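Local structure of replicative DNA helicase (Mycobacterium chimaera, 6RIY) at residues L4-P9 against T57-D62; G23-L26 against K32-R35; A63-P68 against H132-G137; D84-A89 against G139-H144. The protein is an intein of the replicative DNA helicase DnaB that probably excises itself by protein splicing, joining the host sequences on either side. All blocks are in the same frame, centred on the assembly; numbering follows the deposited sequence. Where two conformers were deposited one is given.

Interaction 1 (L4-P9 against T57-D62); sequences LYTPLP and TVIVAD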
loop_
_atom_site.group_PDB
_atom_site.type_symbol
_atom_site.label_atom_id
_atom_site.label_comp_id
_atom_site.label_asym_id
_atom_site.label_seq_id
_atom_site.Cartn_x
_atom_site.Cartn_y
_atom_site.Cartn_z
ATOM N N LEU A 4 4.494 -9.706 1.108
ATOM C CA LEU A 4 5.132 -10.096 -0.148
ATOM C C LEU A 4 4.131 -10.510 -1.211
ATOM O O LEU A 4 4.426 -10.396 -2.405
ATOM C CB LEU A 4 6.092 -11.254 0.078
ATOM C CG LEU A 4 7.196 -11.102 1.127
ATOM C CD1 LEU A 4 8.204 -12.247 0.968
ATOM C CD2 LEU A 4 7.868 -9.758 0.961
ATOM N N TYR A 5 2.989 -11.059 -0.809
ATOM C CA TYR A 5 2.026 -11.570 -1.773
ATOM C C TYR A 5 1.093 -10.494 -2.291
ATOM O O TYR A 5 0.177 -10.817 -3.061
ATOM C CB TYR A 5 1.206 -12.727 -1.182
ATOM C CG TYR A 5 0.536 -12.458 0.162
ATOM C CD1 TYR A 5 -0.410 -11.453 0.307
ATOM C CD2 TYR A 5 0.822 -13.247 1.267
ATOM C CE1 TYR A 5 -1.025 -11.216 1.518
ATOM C CE2 TYR A 5 0.208 -13.022 2.488
ATOM C CZ TYR A 5 -0.709 -12.002 2.605
ATOM O OH TYR A 5 -1.330 -11.774 3.810
ATOM N N THR A 6 1.303 -9.243 -1.891
ATOM C CA THR A 6 0.427 -8.161 -2.325
ATOM C C THR A 6 0.611 -7.939 -3.816
ATOM O O THR A 6 1.738 -7.686 -4.254
ATOM C CB THR A 6 0.719 -6.854 -1.596
ATOM O OG1 THR A 6 0.686 -7.047 -0.174
ATOM C CG2 THR A 6 -0.338 -5.807 -1.987
ATOM N N PRO A 7 -0.437 -8.053 -4.626
ATOM C CA PRO A 7 -0.298 -7.727 -6.049
ATOM C C PRO A 7 -0.261 -6.218 -6.238
ATOM O O PRO A 7 -1.033 -5.480 -5.624
ATOM C CB PRO A 7 -1.553 -8.343 -6.679
ATOM C CG PRO A 7 -2.570 -8.295 -5.580
ATOM C CD PRO A 7 -1.810 -8.454 -4.276
ATOM N N LEU A 8 0.671 -5.763 -7.075
ATOM C CA LEU A 8 0.820 -4.347 -7.391
ATOM C C LEU A 8 0.635 -4.135 -8.884
ATOM O O LEU A 8 1.264 -4.842 -9.677
ATOM C CB LEU A 8 2.212 -3.840 -6.978
ATOM C CG LEU A 8 2.629 -4.138 -5.540
ATOM C CD1 LEU A 8 4.065 -3.654 -5.307
ATOM C CD2 LEU A 8 1.674 -3.446 -4.579
ATOM N N PRO A 9 -0.181 -3.173 -9.315
ATOM C CA PRO A 9 -0.306 -2.927 -10.751
ATOM C C PRO A 9 0.946 -2.262 -11.298
ATOM O O PRO A 9 1.598 -1.460 -10.628
ATOM C CB PRO A 9 -1.512 -1.985 -10.848
ATOM C CG PRO A 9 -1.472 -1.237 -9.570
ATOM C CD PRO A 9 -0.979 -2.221 -8.520
ATOM N N THR A 57 -10.896 -4.816 -1.968
ATOM C CA THR A 57 -9.460 -5.004 -1.823
ATOM C C THR A 57 -9.106 -5.248 -0.362
ATOM O O THR A 57 -9.558 -4.519 0.531
ATOM C CB THR A 57 -8.704 -3.776 -2.337
ATOM O OG1 THR A 57 -8.983 -3.585 -3.725
ATOM C CG2 THR A 57 -7.181 -3.952 -2.138
ATOM N N VAL A 58 -8.279 -6.262 -0.125
ATOM C CA VAL A 58 -7.734 -6.559 1.192
ATOM C C VAL A 58 -6.216 -6.571 1.072
ATOM O O VAL A 58 -5.663 -7.328 0.266
ATOM C CB VAL A 58 -8.247 -7.902 1.733
ATOM C CG1 VAL A 58 -7.473 -8.304 2.981
ATOM C CG2 VAL A 58 -9.744 -7.813 2.016
ATOM N N ILE A 59 -5.550 -5.731 1.858
ATOM C CA ILE A 59 -4.096 -5.637 1.869
ATOM C C ILE A 59 -3.606 -5.903 3.285
ATOM O O ILE A 59 -4.125 -5.326 4.244
ATOM C CB ILE A 59 -3.618 -4.255 1.387
ATOM C CG1 ILE A 59 -4.034 -4.032 -0.060
ATOM C CG2 ILE A 59 -2.081 -4.128 1.526
ATOM C CD1 ILE A 59 -3.781 -2.629 -0.522
ATOM N N VAL A 60 -2.596 -6.753 3.411
ATOM C CA VAL A 60 -1.933 -6.995 4.684
ATOM C C VAL A 60 -0.666 -6.156 4.720
ATOM O O VAL A 60 0.154 -6.200 3.790
ATOM C CB VAL A 60 -1.637 -8.487 4.875
ATOM C CG1 VAL A 60 -0.774 -8.715 6.095
ATOM C CG2 VAL A 60 -2.959 -9.245 4.981
ATOM N N ALA A 61 -0.532 -5.354 5.768
ATOM C CA ALA A 61 0.553 -4.395 5.852
ATOM C C ALA A 61 1.048 -4.360 7.283
ATOM O O ALA A 61 0.328 -4.723 8.219
ATOM C CB ALA A 61 0.109 -2.995 5.412
ATOM N N ASP A 62 2.284 -3.902 7.462
ATOM C CA ASP A 62 2.742 -3.827 8.834
ATOM C C ASP A 62 2.024 -2.688 9.556
ATOM O O ASP A 62 1.368 -1.828 8.947
ATOM C CB ASP A 62 4.268 -3.702 8.904
ATOM C CG ASP A 62 4.757 -2.309 8.665
ATOM O OD1 ASP A 62 4.160 -1.588 7.843
ATOM O OD2 ASP A 62 5.766 -1.938 9.300
HETATM O O HOH W 1 -1.614 -7.971 0.966
#
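A water-bridged, mostly apolar contact joins Tyr5 and Thr6, near the start of the intein, to Ile59 and Val60 of strand 58-62. The two segments share no direct hydrogen bond, and their nearest CA atoms, those of Thr6 and Ile59, are 6.7 Å apart. Tyr5 provides one half of the contact with the far end of its ring. Its chi1 of 52° sets CG between the backbone N and the carbonyl carbon and sends the phenol across to Val60. There OH meets CG2 at 3.2 Å, a tight approach of a methyl group at the ring edge, near the ring plane. OH also lies 3.5 Å from Val60 CB, so the hydroxyl end rests against the branch point as well as the methyl.

The other half is built on Thr6. Its OG1 lies beside the backbone N, chi1 -54°, where it accepts a hydrogen bond from a water at 2.7 Å while also bonding to Ala3 O. The same water accepts a hydrogen bond from the backbone N of Val60 at 2.9 Å, so an amide at the outer side of strand 58-62 is satisfied although no strand pairs with it here. On the other branch, Thr6 CG2 stands 4.3 Å from Ile59 CG2.

Strand 2-3 packs beside this region, with Leu2 on Ile59 and Ala3 on Val60. Strand 58-62 is an edge strand of its sheet and pairs with strand 48-53, whereas beyond Thr6 the chain runs on into strand 7-9, which pairs with strand 14-16.

Interaction 2 (G23-L26 against K32-R35); sequences GDEL and KPTR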
loop_
_atom_site.group_PDB
_atom_site.type_symbol
_atom_site.label_atom_id
_atom_site.label_comp_id
_atom_site.label_asym_id
_atom_site.label_seq_id
_atom_site.Cartn_x
_atom_site.Cartn_y
_atom_site.Cartn_z
ATOM N N GLY A 23 14.401 0.002 -9.849
ATOM C CA GLY A 23 14.303 0.277 -11.266
ATOM C C GLY A 23 13.014 -0.187 -11.906
ATOM O O GLY A 23 12.715 0.238 -13.027
ATOM N N ASP A 24 12.250 -1.048 -11.235
ATOM C CA ASP A 24 10.948 -1.456 -11.745
ATOM C C ASP A 24 9.976 -0.282 -11.728
ATOM O O ASP A 24 10.082 0.622 -10.897
ATOM C CB ASP A 24 10.365 -2.588 -10.896
ATOM C CG ASP A 24 11.084 -3.905 -11.089
ATOM O OD1 ASP A 24 12.021 -3.965 -11.924
ATOM O OD2 ASP A 24 10.720 -4.878 -10.391
ATOM N N GLU A 25 9.001 -0.320 -12.638
ATOM C CA GLU A 25 7.928 0.669 -12.686
ATOM C C GLU A 25 6.694 0.138 -11.959
ATOM O O GLU A 25 6.188 -0.943 -12.290
ATOM C CB GLU A 25 7.570 1.020 -14.130
ATOM C CG GLU A 25 8.608 1.885 -14.827
ATOM C CD GLU A 25 8.123 2.416 -16.155
ATOM O OE1 GLU A 25 7.362 1.702 -16.842
ATOM O OE2 GLU A 25 8.509 3.549 -16.517
ATOM N N LEU A 26 6.217 0.896 -10.976
ATOM C CA LEU A 26 4.893 0.728 -10.401
ATOM C C LEU A 26 4.014 1.857 -10.934
ATOM O O LEU A 26 4.385 2.534 -11.898
ATOM C CB LEU A 26 4.967 0.713 -8.864
ATOM C CG LEU A 26 5.856 -0.350 -8.204
ATOM C CD1 LEU A 26 5.981 -0.091 -6.703
ATOM C CD2 LEU A 26 5.333 -1.761 -8.475
ATOM N N LYS A 32 -0.157 6.885 -13.434
ATOM C CA LYS A 32 0.978 6.900 -14.338
ATOM C C LYS A 32 2.143 6.121 -13.744
ATOM O O LYS A 32 2.215 5.914 -12.528
ATOM C CB LYS A 32 1.406 8.339 -14.623
ATOM C CG LYS A 32 0.374 9.146 -15.396
ATOM C CD LYS A 32 0.819 10.598 -15.546
ATOM C CE LYS A 32 -0.145 11.400 -16.410
ATOM N NZ LYS A 32 -0.018 11.068 -17.858
ATOM N N PRO A 33 3.075 5.668 -14.582
ATOM C CA PRO A 33 4.220 4.907 -14.064
ATOM C C PRO A 33 5.058 5.727 -13.090
ATOM O O PRO A 33 5.173 6.951 -13.207
ATOM C CB PRO A 33 5.017 4.560 -15.332
ATOM C CG PRO A 33 4.020 4.616 -16.438
ATOM C CD PRO A 33 3.061 5.720 -16.057
ATOM N N THR A 34 5.639 5.033 -12.109
ATOM C CA THR A 34 6.594 5.624 -11.181
ATOM C C THR A 34 7.687 4.597 -10.906
ATOM O O THR A 34 7.415 3.398 -10.813
ATOM C CB THR A 34 5.908 6.093 -9.877
ATOM O OG1 THR A 34 6.821 6.872 -9.094
ATOM C CG2 THR A 34 5.403 4.917 -9.049
ATOM N N ARG A 35 8.929 5.061 -10.822
ATOM C CA ARG A 35 10.071 4.156 -10.739
ATOM C C ARG A 35 10.392 3.833 -9.285
ATOM O O ARG A 35 10.303 4.689 -8.407
ATOM C CB ARG A 35 11.289 4.780 -11.426
ATOM C CG ARG A 35 12.529 3.911 -11.510
ATOM C CD ARG A 35 13.667 4.720 -12.118
ATOM N NE ARG A 35 14.872 3.931 -12.357
ATOM C CZ ARG A 35 15.777 3.647 -11.425
ATOM N NH1 ARG A 35 15.609 4.074 -10.178
ATOM N NH2 ARG A 35 16.848 2.928 -11.737
#
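Backbone hydrogen bonds tie Leu26 to Thr34 in both directions. Leu26 N donates to Thr34 O at 2.8 Å, and the return bond, Thr34 N to Leu26 O, is equally short at 2.8 Å. Weaker CA-H...O contacts fill in between: Pro33 CA lies 3.2 Å from Leu26 O, Glu25 CA 3.3 Å from Thr34 O and Arg35 CA 3.5 Å from Asp24 O.

This is the ladder of a beta hairpin formed by strands 25-27 and 33-39. Leu26 with Thr34 is an antiparallel hydrogen-bonded pair, and Glu25 with Arg35 the neighbouring non-hydrogen-bonded pair. Strand 25-27 lies at one edge of its four-stranded sheet; on the other side of strand 33-39 comes strand 122-127.

Side-chain packing divides between the faces. On the face of Glu25 and Arg35, the Arg35 chain is extended from CG to NE, its CG anti to the backbone N (chi1 -176°), which carries the guanidinium over Gly23, whose CA stands 3.6 Å above the centre of the guanidinium plane. Glu25 and Pro33 extend together from the sheet, and Glu25 OE2 comes 3.8 Å from Pro33 CB; Pro11 touches both residues. On the face of Leu26 and Thr34, both buried, Thr34 CG2 packs 4.2 Å from Leu26 CB.

Among the polar groups, Thr34 OG1 turns to Asp128 OD1 and Asn129 ND2; Asp128 OD1 also accepts the backbone N-H of Arg35.

Interaction 3 (A63-P68 against H132-G137); sequences AAHQWP and HLYLAG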
loop_
_atom_site.group_PDB
_atom_site.type_symbol
_atom_site.label_atom_id
_atom_site.label_comp_id
_atom_site.label_asym_id
_atom_site.label_seq_id
_atom_site.Cartn_x
_atom_site.Cartn_y
_atom_site.Cartn_z
ATOM N N ALA A 63 2.090 -2.741 10.885
ATOM C CA ALA A 63 1.285 -1.834 11.695
ATOM C C ALA A 63 1.592 -0.374 11.406
ATOM O O ALA A 63 0.703 0.482 11.535
ATOM C CB ALA A 63 1.508 -2.133 13.179
ATOM N N ALA A 64 2.824 -0.064 11.006
ATOM C CA ALA A 64 3.215 1.326 10.818
ATOM C C ALA A 64 3.107 1.809 9.378
ATOM O O ALA A 64 3.430 2.970 9.115
ATOM C CB ALA A 64 4.640 1.547 11.315
ATOM N N HIS A 65 2.691 0.959 8.441
ATOM C CA HIS A 65 2.522 1.408 7.062
ATOM C C HIS A 65 1.525 2.562 6.990
ATOM O O HIS A 65 0.521 2.569 7.703
ATOM C CB HIS A 65 2.040 0.251 6.184
ATOM C CG HIS A 65 2.076 0.556 4.720
ATOM N ND1 HIS A 65 3.183 0.314 3.940
ATOM C CD2 HIS A 65 1.142 1.089 3.896
ATOM C CE1 HIS A 65 2.934 0.683 2.696
ATOM N NE2 HIS A 65 1.702 1.157 2.643
ATOM N N GLN A 66 1.806 3.544 6.127
ATOM C CA GLN A 66 1.047 4.793 6.091
ATOM C C GLN A 66 0.072 4.841 4.921
ATOM O O GLN A 66 0.366 4.341 3.832
ATOM C CB GLN A 66 1.998 5.988 6.021
ATOM C CG GLN A 66 2.894 6.085 7.235
ATOM C CD GLN A 66 3.939 7.170 7.105
ATOM O OE1 GLN A 66 3.792 8.092 6.314
ATOM N NE2 GLN A 66 5.011 7.055 7.881
ATOM N N TRP A 67 -1.094 5.450 5.161
ATOM C CA TRP A 67 -2.189 5.487 4.198
ATOM C C TRP A 67 -2.687 6.922 4.090
ATOM O O TRP A 67 -2.918 7.571 5.122
ATOM C CB TRP A 67 -3.341 4.577 4.637
ATOM C CG TRP A 67 -2.930 3.144 4.806
ATOM C CD1 TRP A 67 -2.424 2.567 5.933
ATOM C CD2 TRP A 67 -2.978 2.118 3.809
ATOM N NE1 TRP A 67 -2.156 1.236 5.700
ATOM C CE2 TRP A 67 -2.485 0.938 4.403
ATOM C CE3 TRP A 67 -3.395 2.080 2.473
ATOM C CZ2 TRP A 67 -2.401 -0.268 3.710
ATOM C CZ3 TRP A 67 -3.300 0.881 1.784
ATOM C CH2 TRP A 67 -2.802 -0.273 2.404
ATOM N N PRO A 68 -2.893 7.440 2.888
ATOM C CA PRO A 68 -3.419 8.809 2.743
ATOM C C PRO A 68 -4.933 8.830 2.899
ATOM O O PRO A 68 -5.658 8.301 2.053
ATOM C CB PRO A 68 -2.995 9.187 1.318
ATOM C CG PRO A 68 -3.035 7.873 0.576
ATOM C CD PRO A 68 -2.609 6.804 1.588
ATOM N N HIS A 132 5.257 10.358 -2.821
ATOM C CA HIS A 132 5.582 9.065 -2.210
ATOM C C HIS A 132 4.375 8.127 -2.210
ATOM O O HIS A 132 4.099 7.453 -1.215
ATOM C CB HIS A 132 6.097 9.214 -0.770
ATOM C CG HIS A 132 7.294 10.102 -0.617
ATOM N ND1 HIS A 132 7.902 10.741 -1.675
ATOM C CD2 HIS A 132 7.994 10.456 0.486
ATOM C CE1 HIS A 132 8.920 11.456 -1.230
ATOM N NE2 HIS A 132 8.998 11.300 0.078
ATOM N N LEU A 133 3.645 8.075 -3.326
ATOM C CA LEU A 133 2.464 7.225 -3.413
ATOM C C LEU A 133 2.608 6.189 -4.518
ATOM O O LEU A 133 3.203 6.459 -5.565
ATOM C CB LEU A 133 1.205 8.066 -3.681
ATOM C CG LEU A 133 0.759 8.938 -2.518
ATOM C CD1 LEU A 133 -0.367 9.861 -2.968
ATOM C CD2 LEU A 133 0.310 8.078 -1.346
ATOM N N TYR A 134 2.017 5.014 -4.300
ATOM C CA TYR A 134 1.907 4.014 -5.353
ATOM C C TYR A 134 0.616 3.242 -5.133
ATOM O O TYR A 134 0.037 3.275 -4.046
ATOM C CB TYR A 134 3.132 3.074 -5.417
ATOM C CG TYR A 134 3.376 2.165 -4.218
ATOM C CD1 TYR A 134 4.070 2.627 -3.107
ATOM C CD2 TYR A 134 2.931 0.837 -4.203
ATOM C CE1 TYR A 134 4.304 1.816 -2.018
ATOM C CE2 TYR A 134 3.163 0.017 -3.112
ATOM C CZ TYR A 134 3.855 0.513 -2.022
ATOM O OH TYR A 134 4.111 -0.279 -0.923
ATOM N N LEU A 135 0.156 2.552 -6.179
ATOM C CA LEU A 135 -1.100 1.805 -6.095
ATOM C C LEU A 135 -0.844 0.368 -5.664
ATOM O O LEU A 135 0.130 -0.248 -6.095
ATOM C CB LEU A 135 -1.824 1.800 -7.439
ATOM C CG LEU A 135 -2.055 3.178 -8.056
ATOM C CD1 LEU A 135 -2.883 3.053 -9.339
ATOM C CD2 LEU A 135 -2.760 4.062 -7.021
ATOM N N ALA A 136 -1.741 -0.176 -4.839
ATOM C CA ALA A 136 -1.537 -1.524 -4.313
ATOM C C ALA A 136 -2.847 -2.287 -4.230
ATOM O O ALA A 136 -3.911 -1.706 -4.003
ATOM C CB ALA A 136 -0.901 -1.488 -2.922
ATOM N N GLY A 137 -2.752 -3.609 -4.367
ATOM C CA GLY A 137 -3.905 -4.473 -4.251
ATOM C C GLY A 137 -4.699 -4.524 -5.542
ATOM O O GLY A 137 -4.522 -3.721 -6.459
#
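His65 meets Tyr134 ahead of strand 66-69, at the first point where the two segments touch. With chi1 at -170°, its CG lies anti to the backbone N and the imidazole is carried toward strand 133-136. The Tyr134 hydroxyl comes to the edge of this ring near its plane, OH standing 3.9 Å from CE1, a van der Waals approach and no hydrogen bond. Both ring nitrogens bind other groups: NE2 is hydrogen-bonded to Thr143 OG1 and ND1 to the N of Ala1, two bonds that together fix the rotation of the imidazole. Tyr134 reaches in with CG between its backbone N and carbonyl carbon, chi1 65°, and also packs on Leu2.

Two residues on, the Trp67 indole offers a face to His65, whose CD2 lies 3.5 Å above the indole plane, offset toward the rim. Trp67 NE1 bonds to Ser76 OG. Pro68 then brings the strand back to the partner segment: its CG touches Leu133 CD2 at 3.9 Å, the two side chains running antiparallel to each other as they pass.

The Hedgehog/intein fold brings the two ends of the intein together, and here His65 bonds to both Ala1 and Thr143. Its position is consistent with the block B histidine of inteins, and the nearby Trp67 and Thr143 with two members of the Trp-Cys-Thr signature of class 3 inteins.

Interaction 4 (D84-A89 against G139-H144); sequences DRIVVA and GMVPTH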
loop_
_atom_site.group_PDB
_atom_site.type_symbol
_atom_site.label_atom_id
_atom_site.label_comp_id
_atom_site.label_asym_id
_atom_site.label_seq_id
_atom_site.Cartn_x
_atom_site.Cartn_y
_atom_site.Cartn_z
ATOM N N ASP A 84 -12.830 6.700 7.798
ATOM C CA ASP A 84 -11.653 7.016 6.994
ATOM C C ASP A 84 -11.891 6.689 5.522
ATOM O O ASP A 84 -12.403 5.615 5.196
ATOM C CB ASP A 84 -10.426 6.263 7.520
ATOM C CG ASP A 84 -9.864 6.876 8.796
ATOM O OD1 ASP A 84 -9.959 8.108 8.964
ATOM O OD2 ASP A 84 -9.320 6.125 9.636
ATOM N N ARG A 85 -11.554 7.637 4.642
ATOM C CA ARG A 85 -11.585 7.451 3.195
ATOM C C ARG A 85 -10.218 7.776 2.609
ATOM O O ARG A 85 -9.608 8.788 2.971
ATOM C CB ARG A 85 -12.617 8.355 2.510
ATOM C CG ARG A 85 -14.066 7.962 2.697
ATOM C CD ARG A 85 -14.968 8.860 1.853
ATOM N NE ARG A 85 -16.372 8.706 2.209
ATOM C CZ ARG A 85 -17.171 7.773 1.706
ATOM N NH1 ARG A 85 -16.703 6.898 0.822
ATOM N NH2 ARG A 85 -18.442 7.714 2.088
ATOM N N ILE A 86 -9.770 6.942 1.676
ATOM C CA ILE A 86 -8.516 7.167 0.961
ATOM C C ILE A 86 -8.739 8.231 -0.111
ATOM O O ILE A 86 -9.612 8.086 -0.975
ATOM C CB ILE A 86 -7.997 5.866 0.335
ATOM C CG1 ILE A 86 -7.758 4.791 1.406
ATOM C CG2 ILE A 86 -6.751 6.146 -0.481
ATOM C CD1 ILE A 86 -6.560 5.062 2.325
ATOM N N VAL A 87 -7.931 9.291 -0.076
ATOM C CA VAL A 87 -8.139 10.461 -0.924
ATOM C C VAL A 87 -6.809 10.880 -1.537
ATOM O O VAL A 87 -5.787 10.931 -0.841
ATOM C CB VAL A 87 -8.766 11.624 -0.122
ATOM C CG1 VAL A 87 -8.367 12.969 -0.712
ATOM C CG2 VAL A 87 -10.291 11.481 -0.071
ATOM N N VAL A 88 -6.825 11.200 -2.837
ATOM C CA VAL A 88 -5.624 11.573 -3.575
ATOM C C VAL A 88 -5.855 12.864 -4.344
ATOM O O VAL A 88 -6.984 13.308 -4.540
ATOM C CB VAL A 88 -5.170 10.475 -4.552
ATOM C CG1 VAL A 88 -4.558 9.348 -3.791
ATOM C CG2 VAL A 88 -6.349 10.008 -5.399
ATOM N N ALA A 89 -4.742 13.447 -4.790
ATOM C CA ALA A 89 -4.719 14.567 -5.727
ATOM C C ALA A 89 -5.533 15.757 -5.238
ATOM O O ALA A 89 -5.714 16.733 -5.967
ATOM C CB ALA A 89 -5.214 14.118 -7.099
ATOM N N GLY A 139 -7.597 -3.704 -6.261
ATOM C CA GLY A 139 -8.315 -2.467 -6.519
ATOM C C GLY A 139 -7.463 -1.250 -6.781
ATOM O O GLY A 139 -8.011 -0.163 -7.020
ATOM N N MET A 140 -6.137 -1.390 -6.739
ATOM C CA MET A 140 -5.202 -0.305 -7.053
ATOM C C MET A 140 -5.419 0.888 -6.118
ATOM O O MET A 140 -5.672 2.021 -6.544
ATOM C CB MET A 140 -5.315 0.097 -8.529
ATOM C CG MET A 140 -5.165 -1.093 -9.469
ATOM S SD MET A 140 -5.136 -0.585 -11.190
ATOM C CE MET A 140 -6.889 -0.485 -11.551
ATOM N N VAL A 141 -5.334 0.591 -4.827
ATOM C CA VAL A 141 -5.561 1.574 -3.767
ATOM C C VAL A 141 -4.270 2.355 -3.536
ATOM O O VAL A 141 -3.215 1.735 -3.324
ATOM C CB VAL A 141 -6.010 0.872 -2.488
ATOM C CG1 VAL A 141 -6.269 1.872 -1.371
ATOM C CG2 VAL A 141 -7.253 0.032 -2.757
ATOM N N PRO A 142 -4.330 3.689 -3.539
ATOM C CA PRO A 142 -3.145 4.499 -3.231
ATOM C C PRO A 142 -2.620 4.199 -1.834
ATOM O O PRO A 142 -3.384 4.050 -0.878
ATOM C CB PRO A 142 -3.668 5.941 -3.332
ATOM C CG PRO A 142 -4.916 5.849 -4.144
ATOM C CD PRO A 142 -5.514 4.512 -3.837
ATOM N N THR A 143 -1.297 4.100 -1.725
ATOM C CA THR A 143 -0.683 3.870 -0.431
ATOM C C THR A 143 0.662 4.579 -0.415
ATOM O O THR A 143 1.243 4.873 -1.464
ATOM C CB THR A 143 -0.554 2.362 -0.133
ATOM O OG1 THR A 143 -0.318 2.170 1.268
ATOM C CG2 THR A 143 0.566 1.720 -0.949
ATOM N N HIS A 144 1.147 4.880 0.786
ATOM C CA HIS A 144 2.382 5.638 0.914
ATOM C C HIS A 144 3.595 4.714 0.945
ATOM O O HIS A 144 3.578 3.666 1.599
ATOM C CB HIS A 144 2.348 6.506 2.171
ATOM C CG HIS A 144 1.864 7.899 1.922
ATOM N ND1 HIS A 144 2.479 8.750 1.029
ATOM C CD2 HIS A 144 0.821 8.588 2.442
ATOM C CE1 HIS A 144 1.842 9.908 1.017
ATOM N NE2 HIS A 144 0.828 9.833 1.861
#
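With chi1 at -59°, Ile86 places CG2 anti to its backbone N and CG1 anti to its carbonyl carbon, and both branches reach strand 141-144. Val88 places CG1 anti to its carbonyl carbon (chi1 -74°), which turns this methyl onto Pro142. The contact is wholly apolar, with no hydrogen bond between the segments.

Ile86 divides its branches between two residues. Its CG2 meets Pro142 CD at 3.9 Å, crossing the proline ring at a slant, while CG1 lies more loosely against Val141 CG1 at 4.3 Å. Val88 comes to the proline nearly at a right angle, and its CG1 lies 3.5 Å from Pro142 CG and 3.6 Å from Pro142 CB. Since Pro142 was modelled in two conformers, the exact closeness to Val88 is less certain than the contact itself. The proline O is also covered by Ile86, CG2 standing 4.0 Å from it, and this buried carbonyl has no hydrogen-bonding partner in the model.

Strand 85-87 lies at one edge of a four-stranded antiparallel sheet and pairs with strand 107-117, whose Val108 touches both Val88 and Pro142. Strand 141-144 belongs to a hairpin with strand 133-136, and Leu135 of that strand packs on the same proline. Trp67 of strand 66-69 touches Ile86 of one segment and Thr143 of the other.

Overall arrangement
Along the chain, interaction 2 is nested within the loop closed by interaction 1, whereas interactions 3 and 4 come later and cross each other, their segments alternating. Interaction 3 is nearest the middle of this all-beta domain: its centre lies about 8 Å from that of interaction 4 and about 10 Å from that of interaction 1. It shares the hairpin of strands 133-136 and 141-144 with interaction 4, and Pro7 O and Gly137 N probably bond interaction 1 to it. Interaction 2 sits farther out, about 17 Å between centres from interactions 1 and 4, and joins the core through Leu26, packed on Leu8 and Tyr134. The arrangement brings both ends of the intein into one core.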